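Local coordinates for putative RnfG subunit of electron transport complex (Thermotoga maritima, PDB 3DCZ), which is probably the FMN-carrying RnfG subunit of a membrane-bound complex that couples electron transfer to the translocation of ions across the membrane, at residues I28-K33 with S115-D120; A84-G89 with V101-K106; R154-A159 with I174-D179. All blocks are in the same frame, centred on the assembly; numbering follows the deposited sequence. Where two conformers were deposited one is given.

Contact 1: residues I28-K33 with S115-D120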
loop_
_atom_site.group_PDB
_atom_site.type_symbol
_atom_site.label_atom_id
_atom_site.label_comp_id
_atom_site.label_asym_id
_atom_site.label_seq_id
_atom_site.Cartn_x
_atom_site.Cartn_y
_atom_site.Cartn_z
ATOM N N ILE A 28 -5.908 -7.342 -3.685
ATOM C CA ILE A 28 -5.879 -7.555 -2.247
ATOM C C ILE A 28 -5.072 -8.821 -1.940
ATOM O O ILE A 28 -4.262 -8.841 -1.008
ATOM C CB ILE A 28 -7.298 -7.656 -1.704
ATOM C CG1 ILE A 28 -7.973 -6.305 -1.875
ATOM C CG2 ILE A 28 -7.306 -8.130 -0.204
ATOM C CD1 ILE A 28 -9.504 -6.303 -1.519
ATOM N N LYS A 29 -5.273 -9.861 -2.727
ATOM C CA LYS A 29 -4.482 -11.098 -2.578
ATOM C C LYS A 29 -2.994 -10.799 -2.774
ATOM O O LYS A 29 -2.148 -11.234 -1.970
ATOM C CB LYS A 29 -4.929 -12.157 -3.598
ATOM C CG LYS A 29 -6.268 -12.782 -3.307
ATOM C CD LYS A 29 -6.711 -13.720 -4.429
ATOM C CE LYS A 29 -7.983 -14.422 -4.089
ATOM N NZ LYS A 29 -8.258 -15.422 -5.145
ATOM N N PHE A 30 -2.667 -10.022 -3.811
ATOM C CA PHE A 30 -1.262 -9.728 -4.089
ATOM C C PHE A 30 -0.572 -9.028 -2.919
ATOM O O PHE A 30 0.540 -9.420 -2.507
ATOM C CB PHE A 30 -1.105 -8.854 -5.327
ATOM C CG PHE A 30 0.320 -8.487 -5.583
ATOM C CD1 PHE A 30 1.164 -9.360 -6.237
ATOM C CD2 PHE A 30 0.838 -7.274 -5.143
ATOM C CE1 PHE A 30 2.457 -9.045 -6.443
ATOM C CE2 PHE A 30 2.153 -6.966 -5.293
ATOM C CZ PHE A 30 2.976 -7.849 -5.998
ATOM N N VAL A 31 -1.249 -8.025 -2.337
ATOM C CA VAL A 31 -0.606 -7.220 -1.289
ATOM C C VAL A 31 -0.495 -7.963 0.039
ATOM O O VAL A 31 0.199 -7.517 0.982
ATOM C CB VAL A 31 -1.277 -5.822 -1.120
ATOM C CG1 VAL A 31 -1.128 -5.001 -2.460
ATOM C CG2 VAL A 31 -2.707 -5.942 -0.697
ATOM N N LEU A 32 -1.179 -9.107 0.103
ATOM C CA LEU A 32 -1.099 -10.020 1.245
ATOM C C LEU A 32 -0.103 -11.154 1.029
ATOM O O LEU A 32 -0.024 -12.060 1.848
ATOM C CB LEU A 32 -2.479 -10.517 1.645
ATOM C CG LEU A 32 -3.360 -9.507 2.405
ATOM C CD1 LEU A 32 -4.822 -9.980 2.383
ATOM C CD2 LEU A 32 -2.879 -9.312 3.840
ATOM N N LYS A 33 0.694 -11.042 -0.029
ATOM C CA LYS A 33 1.879 -11.909 -0.168
ATOM C C LYS A 33 3.085 -11.182 0.406
ATOM O O LYS A 33 3.270 -9.943 0.226
ATOM C CB LYS A 33 2.113 -12.287 -1.636
ATOM C CG LYS A 33 0.953 -13.086 -2.267
ATOM C CD LYS A 33 1.321 -13.586 -3.659
ATOM C CE LYS A 33 0.227 -14.434 -4.254
ATOM N NZ LYS A 33 0.531 -14.784 -5.676
ATOM N N SER A 115 3.174 -4.133 0.918
ATOM C CA SER A 115 3.028 -4.289 -0.521
ATOM C C SER A 115 2.016 -3.349 -1.086
ATOM O O SER A 115 1.204 -2.794 -0.373
ATOM C CB SER A 115 2.683 -5.737 -0.872
ATOM O OG SER A 115 2.584 -6.000 -2.249
ATOM N N VAL A 116 2.102 -3.152 -2.379
ATOM C CA VAL A 116 1.297 -2.182 -3.102
ATOM C C VAL A 116 0.937 -2.764 -4.453
ATOM O O VAL A 116 1.774 -3.446 -5.072
ATOM C CB VAL A 116 2.134 -0.882 -3.382
ATOM C CG1 VAL A 116 1.324 0.133 -4.144
ATOM C CG2 VAL A 116 2.701 -0.320 -2.098
ATOM N N ARG A 117 -0.273 -2.470 -4.931
ATOM C CA ARG A 117 -0.671 -2.813 -6.303
ATOM C C ARG A 117 -1.502 -1.665 -6.839
ATOM O O ARG A 117 -2.533 -1.342 -6.259
ATOM C CB ARG A 117 -1.498 -4.101 -6.321
ATOM C CG ARG A 117 -2.103 -4.444 -7.686
ATOM C CD ARG A 117 -1.088 -5.081 -8.605
ATOM N NE ARG A 117 -1.279 -6.535 -8.673
ATOM C CZ ARG A 117 -0.319 -7.426 -8.899
ATOM N NH1 ARG A 117 0.956 -7.056 -9.048
ATOM N NH2 ARG A 117 -0.639 -8.720 -8.933
ATOM N N VAL A 118 -1.070 -1.088 -7.948
ATOM C CA VAL A 118 -1.779 0.004 -8.584
ATOM C C VAL A 118 -2.682 -0.644 -9.610
ATOM O O VAL A 118 -2.204 -1.419 -10.462
ATOM C CB VAL A 118 -0.763 1.001 -9.251
ATOM C CG1 VAL A 118 -1.506 2.163 -9.838
ATOM C CG2 VAL A 118 0.253 1.495 -8.221
ATOM N N ILE A 119 -3.985 -0.364 -9.538
ATOM C CA ILE A 119 -4.950 -0.894 -10.516
ATOM C C ILE A 119 -5.347 0.232 -11.458
ATOM O O ILE A 119 -5.841 1.266 -11.053
ATOM C CB ILE A 119 -6.247 -1.454 -9.880
ATOM C CG1 ILE A 119 -5.965 -2.506 -8.813
ATOM C CG2 ILE A 119 -7.094 -2.109 -10.945
ATOM C CD1 ILE A 119 -7.162 -2.759 -7.935
ATOM N N ASP A 120 -5.085 0.039 -12.742
ATOM C CA ASP A 120 -5.470 1.026 -13.726
ATOM C C ASP A 120 -6.648 0.481 -14.486
ATOM O O ASP A 120 -6.497 -0.419 -15.308
ATOM C CB ASP A 120 -4.306 1.299 -14.669
ATOM C CG ASP A 120 -4.659 2.277 -15.754
ATOM O OD1 ASP A 120 -5.854 2.652 -15.879
ATOM O OD2 ASP A 120 -3.733 2.663 -16.499
HETATM O O HOH W 1 3.231 -8.720 -2.295
#
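In the conformer given, one of two deposited, the guanidinium of Arg117 lies flat over one face of the Phe30 ring, its CZ 3.8 Å from the ring centroid and 22° off the ring normal. The two planes are 22° apart, so this is a stacked cation-pi pair. NH1 sits over the middle of the ring, while NH2 reaches the near rim, 3.3 Å from Phe30 CD1. Arg117 starts with CG anti to the backbone N (chi1 173°) and then bends at chi2 and chi3, which folds the guanidinium back over the aromatic face; the two side chains cross at about a right angle.

The compact part of the contact is beside this stack. Val31 presses CG1 against the strand backbone, 3.6 Å from Val116 C, and the OG of Ser115 comes within 3.2 Å of Phe30 CE2, in an oblique approach to the ring. In this way helix 22-31 is laid on strand 110-120, at one edge, within this chain, of the five-stranded antiparallel sheet, and Val31 also reaches Cys103 on the neighbouring strand.

No direct hydrogen bond joins the two segments; on the looser side a water links them. It donates to Phe30 O and to Lys33 O, and accepts from Ser115 OG at 2.8 Å from that oxygen. It lies on the ring face opposite Arg117, offset toward the rim. Phe30 and Arg117 are both partly exposed, in contrast to the buried Val31 and Ser115, and Asn114 ND2 adds hydrogen bonds to Val31 O and Lys33 O.

Contact 2: residues A84-G89 with V101-K106. With ACT (acetate ion), chain D.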
loop_
_atom_site.group_PDB
_atom_site.type_symbol
_atom_site.label_atom_id
_atom_site.label_comp_id
_atom_site.label_asym_id
_atom_site.label_seq_id
_atom_site.Cartn_x
_atom_site.Cartn_y
_atom_site.Cartn_z
ATOM N N ALA A 84 -2.702 -7.160 9.933
ATOM C CA ALA A 84 -2.492 -6.581 8.618
ATOM C C ALA A 84 -3.763 -5.813 8.235
ATOM O O ALA A 84 -4.853 -6.194 8.629
ATOM C CB ALA A 84 -2.173 -7.662 7.628
ATOM N N TYR A 85 -3.582 -4.731 7.474
ATOM C CA TYR A 85 -4.669 -3.860 7.049
ATOM C C TYR A 85 -4.508 -3.641 5.569
ATOM O O TYR A 85 -3.388 -3.335 5.123
ATOM C CB TYR A 85 -4.578 -2.526 7.810
ATOM C CG TYR A 85 -4.796 -2.754 9.273
ATOM C CD1 TYR A 85 -6.108 -2.789 9.782
ATOM C CD2 TYR A 85 -3.757 -3.063 10.116
ATOM C CE1 TYR A 85 -6.346 -3.099 11.098
ATOM C CE2 TYR A 85 -3.993 -3.342 11.452
ATOM C CZ TYR A 85 -5.296 -3.363 11.935
ATOM O OH TYR A 85 -5.554 -3.680 13.244
ATOM N N VAL A 86 -5.581 -3.792 4.804
ATOM C CA VAL A 86 -5.561 -3.467 3.385
ATOM C C VAL A 86 -6.558 -2.356 3.160
ATOM O O VAL A 86 -7.696 -2.398 3.601
ATOM C CB VAL A 86 -5.858 -4.708 2.489
ATOM C CG1 VAL A 86 -5.961 -4.283 1.029
ATOM C CG2 VAL A 86 -4.782 -5.794 2.712
ATOM N N LEU A 87 -6.080 -1.332 2.474
ATOM C CA LEU A 87 -6.999 -0.291 2.022
ATOM C C LEU A 87 -6.593 0.219 0.658
ATOM O O LEU A 87 -5.658 -0.296 0.048
ATOM C CB LEU A 87 -7.140 0.817 3.083
ATOM C CG LEU A 87 -5.924 1.681 3.433
ATOM C CD1 LEU A 87 -6.292 2.695 4.513
ATOM C CD2 LEU A 87 -4.750 0.813 3.932
ATOM N N SER A 88 -7.366 1.179 0.153
ATOM C CA SER A 88 -7.145 1.716 -1.167
ATOM C C SER A 88 -7.017 3.245 -1.071
ATOM O O SER A 88 -7.414 3.881 -0.084
ATOM C CB SER A 88 -8.339 1.315 -2.039
ATOM O OG SER A 88 -8.249 -0.080 -2.346
ATOM N N GLY A 89 -6.517 3.840 -2.140
ATOM C CA GLY A 89 -6.374 5.259 -2.175
ATOM C C GLY A 89 -6.268 5.840 -3.560
ATOM O O GLY A 89 -6.039 5.126 -4.555
ATOM N N VAL A 101 -3.922 0.003 -4.169
ATOM C CA VAL A 101 -4.263 -0.926 -3.068
ATOM C C VAL A 101 -2.956 -1.158 -2.315
ATOM O O VAL A 101 -1.892 -1.281 -2.930
ATOM C CB VAL A 101 -4.825 -2.286 -3.617
ATOM C CG1 VAL A 101 -5.110 -3.240 -2.467
ATOM C CG2 VAL A 101 -6.096 -1.990 -4.486
ATOM N N ALA A 102 -3.005 -1.172 -1.004
ATOM C CA ALA A 102 -1.802 -1.359 -0.201
ATOM C C ALA A 102 -2.108 -2.115 1.067
ATOM O O ALA A 102 -3.208 -2.026 1.584
ATOM C CB ALA A 102 -1.129 -0.028 0.113
ATOM N N CYS A 103 -1.108 -2.837 1.552
ATOM C CA CYS A 103 -1.185 -3.603 2.781
ATOM C C CYS A 103 -0.130 -3.055 3.748
ATOM O O CYS A 103 1.055 -2.942 3.423
ATOM C CB CYS A 103 -0.885 -5.103 2.538
ATOM S SG CYS A 103 -0.745 -6.028 4.093
ATOM N N PHE A 104 -0.595 -2.697 4.945
ATOM C CA PHE A 104 0.240 -2.234 6.033
ATOM C C PHE A 104 0.137 -3.263 7.147
ATOM O O PHE A 104 -0.931 -3.780 7.432
ATOM C CB PHE A 104 -0.240 -0.882 6.575
ATOM C CG PHE A 104 -0.110 0.236 5.590
ATOM C CD1 PHE A 104 -1.091 0.480 4.622
ATOM C CD2 PHE A 104 0.986 1.081 5.640
ATOM C CE1 PHE A 104 -0.936 1.500 3.674
ATOM C CE2 PHE A 104 1.104 2.153 4.715
ATOM C CZ PHE A 104 0.131 2.345 3.727
ATOM N N ILE A 105 1.245 -3.518 7.797
ATOM C CA ILE A 105 1.284 -4.456 8.907
ATOM C C ILE A 105 1.693 -3.721 10.168
ATOM O O ILE A 105 2.692 -3.005 10.209
ATOM C CB ILE A 105 2.215 -5.635 8.607
ATOM C CG1 ILE A 105 1.644 -6.403 7.401
ATOM C CG2 ILE A 105 2.382 -6.550 9.843
ATOM C CD1 ILE A 105 2.582 -7.407 6.778
ATOM N N LYS A 106 0.934 -3.962 11.230
ATOM C CA LYS A 106 1.143 -3.290 12.487
ATOM C C LYS A 106 2.402 -3.802 13.134
ATOM O O LYS A 106 2.627 -5.012 13.279
ATOM C CB LYS A 106 -0.046 -3.494 13.440
ATOM C CG LYS A 106 0.085 -2.745 14.748
ATOM C CD LYS A 106 -0.202 -1.256 14.593
ATOM C CE LYS A 106 0.272 -0.486 15.842
ATOM N NZ LYS A 106 0.931 0.814 15.528
HETATM C C ACT D . -3.422 -2.860 15.831
HETATM O O ACT D . -3.530 -3.715 14.937
HETATM O OXT ACT D . -2.862 -3.276 16.871
HETATM C CH3 ACT D . -3.883 -1.451 15.670
#
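The first torsions of Leu87 and Phe104 bring their ends together: Leu87 CG, in the conformer given of two, stands between its backbone N and carbonyl carbon (chi1 65°), whereas Phe104 CG is anti to its carbonyl carbon (chi1 -66°). The leucine thereby leans across toward the neighbouring strand and brings CD2 to 3.7 Å from Phe104 CD1, oblique to the ring. Ala102 is on the same side of the sheet, and Met198, Leu195 and Leu202 of helix 188-206 close over this group.

On the other side, Val86 and Val101 touch diagonally through CG1 and CG1, 3.7 Å apart. Val86 CG2 packs on Cys103 CB, and Ala84 CB rests 4.0 Å from Ile105 CG1. Val31 of helix 22-31 covers Val86 and Val101, so the two sides of the sheet are each buried beneath a different helix.

Backbone pairing fixes this register. Tyr85 with Phe104 and Leu87 with Ala102 are hydrogen-bonded pairs, each with two N-H to O bonds; Tyr85 N to Phe104 O is 2.8 Å and Leu87 N to Ala102 O is 3.1 Å. The intervening Val86-Cys103 pair is non-hydrogen-bonded and brings the strands closer, with CA atoms 4.4 Å apart. Here Cys103 CA approaches Tyr85 O at 3.2 Å in a CA-H...O contact.

At the Tyr85-Lys106 end the packing gives way to polar groups. Tyr85 OH donates to an acetate oxygen, ACT O, at 2.6 Å, in the plane of the ring; the ion, probably from the crystallisation liquor, also bonds Asn83 and lies along the aliphatic part of Lys106, whose NZ turns to Gly110 O. The axes run at 156°, antiparallel, and since strands 83-90 and 98-107 follow one another they form a beta hairpin within the five-stranded sheet.

Contact 3: residues R154-A159 with I174-D179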
loop_
_atom_site.group_PDB
_atom_site.type_symbol
_atom_site.label_atom_id
_atom_site.label_comp_id
_atom_site.label_asym_id
_atom_site.label_seq_id
_atom_site.Cartn_x
_atom_site.Cartn_y
_atom_site.Cartn_z
ATOM N N ARG A 154 8.662 9.417 -0.313
ATOM C CA ARG A 154 8.908 10.394 -1.358
ATOM C C ARG A 154 9.685 9.716 -2.463
ATOM O O ARG A 154 10.425 8.752 -2.207
ATOM C CB ARG A 154 9.635 11.586 -0.786
ATOM C CG ARG A 154 10.868 11.257 -0.122
ATOM C CD ARG A 154 11.444 12.526 0.528
ATOM N NE ARG A 154 12.577 12.126 1.324
ATOM C CZ ARG A 154 13.601 12.907 1.614
ATOM N NH1 ARG A 154 13.630 14.160 1.203
ATOM N NH2 ARG A 154 14.569 12.406 2.333
ATOM N N VAL A 155 9.467 10.181 -3.685
ATOM C CA VAL A 155 10.268 9.686 -4.802
ATOM C C VAL A 155 11.711 10.209 -4.690
ATOM O O VAL A 155 11.955 11.259 -4.075
ATOM C CB VAL A 155 9.609 10.064 -6.154
ATOM C CG1 VAL A 155 8.211 9.458 -6.253
ATOM C CG2 VAL A 155 9.597 11.603 -6.383
ATOM N N ASP A 156 12.676 9.500 -5.288
ATOM C CA ASP A 156 14.097 9.860 -5.096
ATOM C C ASP A 156 14.455 11.259 -5.608
ATOM O O ASP A 156 15.334 11.906 -5.026
ATOM C CB ASP A 156 15.076 8.770 -5.592
ATOM C CG ASP A 156 15.054 8.553 -7.089
ATOM O OD1 ASP A 156 13.972 8.357 -7.683
ATOM O OD2 ASP A 156 16.175 8.516 -7.659
ATOM N N LYS A 157 13.764 11.722 -6.664
ATOM C CA LYS A 157 13.972 13.082 -7.214
ATOM C C LYS A 157 13.781 14.092 -6.102
ATOM O O LYS A 157 14.542 15.032 -5.978
ATOM C CB LYS A 157 13.009 13.389 -8.367
ATOM C CG LYS A 157 13.628 13.180 -9.725
ATOM C CD LYS A 157 12.592 13.231 -10.848
ATOM N N ASP A 158 12.766 13.870 -5.277
ATOM C CA ASP A 158 12.429 14.787 -4.222
ATOM C C ASP A 158 13.515 14.765 -3.131
ATOM O O ASP A 158 13.753 15.782 -2.493
ATOM C CB ASP A 158 11.036 14.494 -3.683
ATOM C CG ASP A 158 9.910 14.941 -4.641
ATOM O OD1 ASP A 158 10.148 15.741 -5.599
ATOM O OD2 ASP A 158 8.747 14.565 -4.391
ATOM N N ALA A 159 14.220 13.646 -2.995
ATOM C CA ALA A 159 15.295 13.499 -2.013
ATOM C C ALA A 159 16.676 13.891 -2.587
ATOM O O ALA A 159 17.726 13.716 -1.922
ATOM C CB ALA A 159 15.325 12.072 -1.482
ATOM N N ILE A 174 12.294 6.245 0.744
ATOM C CA ILE A 174 12.544 6.840 -0.545
ATOM C C ILE A 174 12.327 5.773 -1.624
ATOM O O ILE A 174 12.922 4.686 -1.561
ATOM C CB ILE A 174 14.008 7.390 -0.597
ATOM C CG1 ILE A 174 14.185 8.527 0.406
ATOM C CG2 ILE A 174 14.352 7.841 -2.014
ATOM C CD1 ILE A 174 15.653 8.970 0.598
ATOM N N VAL A 175 11.479 6.093 -2.595
ATOM C CA VAL A 175 11.137 5.219 -3.704
ATOM C C VAL A 175 11.977 5.632 -4.894
ATOM O O VAL A 175 11.807 6.745 -5.418
ATOM C CB VAL A 175 9.638 5.327 -4.027
ATOM C CG1 VAL A 175 9.280 4.504 -5.312
ATOM C CG2 VAL A 175 8.809 4.897 -2.768
ATOM N N LYS A 176 12.859 4.728 -5.331
ATOM C CA LYS A 176 13.765 5.036 -6.413
ATOM C C LYS A 176 13.068 4.711 -7.719
ATOM O O LYS A 176 12.779 3.548 -7.983
ATOM C CB LYS A 176 15.063 4.250 -6.281
ATOM C CG LYS A 176 16.078 4.682 -7.316
ATOM C CD LYS A 176 17.409 4.035 -7.073
ATOM C CE LYS A 176 18.453 4.594 -8.026
ATOM N NZ LYS A 176 19.724 3.866 -7.858
ATOM N N VAL A 177 12.786 5.737 -8.506
ATOM C CA VAL A 177 12.168 5.546 -9.825
ATOM C C VAL A 177 12.859 6.343 -10.933
ATOM O O VAL A 177 12.535 6.157 -12.109
ATOM C CB VAL A 177 10.636 5.869 -9.806
ATOM C CG1 VAL A 177 9.844 4.749 -9.133
ATOM C CG2 VAL A 177 10.344 7.225 -9.155
ATOM N N SER A 178 13.835 7.184 -10.566
ATOM C CA SER A 178 14.459 8.108 -11.507
ATOM C C SER A 178 15.156 7.398 -12.667
ATOM O O SER A 178 15.349 7.994 -13.729
ATOM C CB SER A 178 15.461 9.003 -10.769
ATOM O OG SER A 178 16.524 8.230 -10.244
ATOM N N ASP A 179 15.531 6.142 -12.463
ATOM C CA ASP A 179 16.201 5.344 -13.496
ATOM C C ASP A 179 15.232 4.576 -14.419
ATOM O O ASP A 179 15.657 4.006 -15.429
ATOM C CB ASP A 179 17.221 4.386 -12.858
ATOM C CG ASP A 179 16.613 3.498 -11.795
ATOM O OD1 ASP A 179 15.667 3.944 -11.110
ATOM O OD2 ASP A 179 17.096 2.359 -11.639
#
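Asp156 OD1 is gripped by two backbone amides, Val177 N at 3.0 Å and Ser178 N at 3.1 Å. The serine amide uses the syn lone pair, whereas the valine amide comes from above the carboxylate plane, 51° out of it. The second oxygen, OD2, accepts from Ser178 OG at 2.6 Å, again on its syn side. Three donors from one turn therefore hold the carboxylate and fix its rotation. A chi1 of 66° sets Asp156 CG between backbone N and carbonyl carbon and points the carboxylate at Val177 and Ser178.

Just before it, strands 154-155 and 174-175 run parallel, joined through helix 166-170 as a beta-alpha-beta unit. Val175 N bonds Arg154 O nearly straight (N-H...O 169°), and Asp156 N bonds Val175 O at 2.9 Å, more bent and from above the carbonyl plane.

Ile174 packs against the 156-159 turn: its CG2 is 3.7 Å from Asp156 CA, and its CD1 is 3.7 Å from Ala159 CB. Arg154 runs alongside Ile174, and Ala159 CB sits over the centre of one guanidinium face. Val155, directed to the other side of the strand pair, meets Val177 and, beyond them, Pro188 of helix 188-206.

How the contacts relate
Contacts 1 and 2 share one region: their centres are about 9 Å apart, and strands 98-107 and 110-120, consecutive in the chain, are neighbours in the five-stranded antiparallel sheet. They are joined directly by probable hydrogen bonds, Arg117 N to Val101 O and Ser115 O to Cys103 N. Along the chain contact 2 is nested inside the loop closed by contact 1. Contact 3 follows in series and lies apart, its centre about 21 and 22 Å from those of contacts 1 and 2, in a small two-stranded parallel sheet. Helix 188-206 touches residues of contacts 2 and 3. Residues 181-186, between contact 3 and this helix, are not modelled; they include Thr185, the threonine predicted to carry FMN through its phosphate.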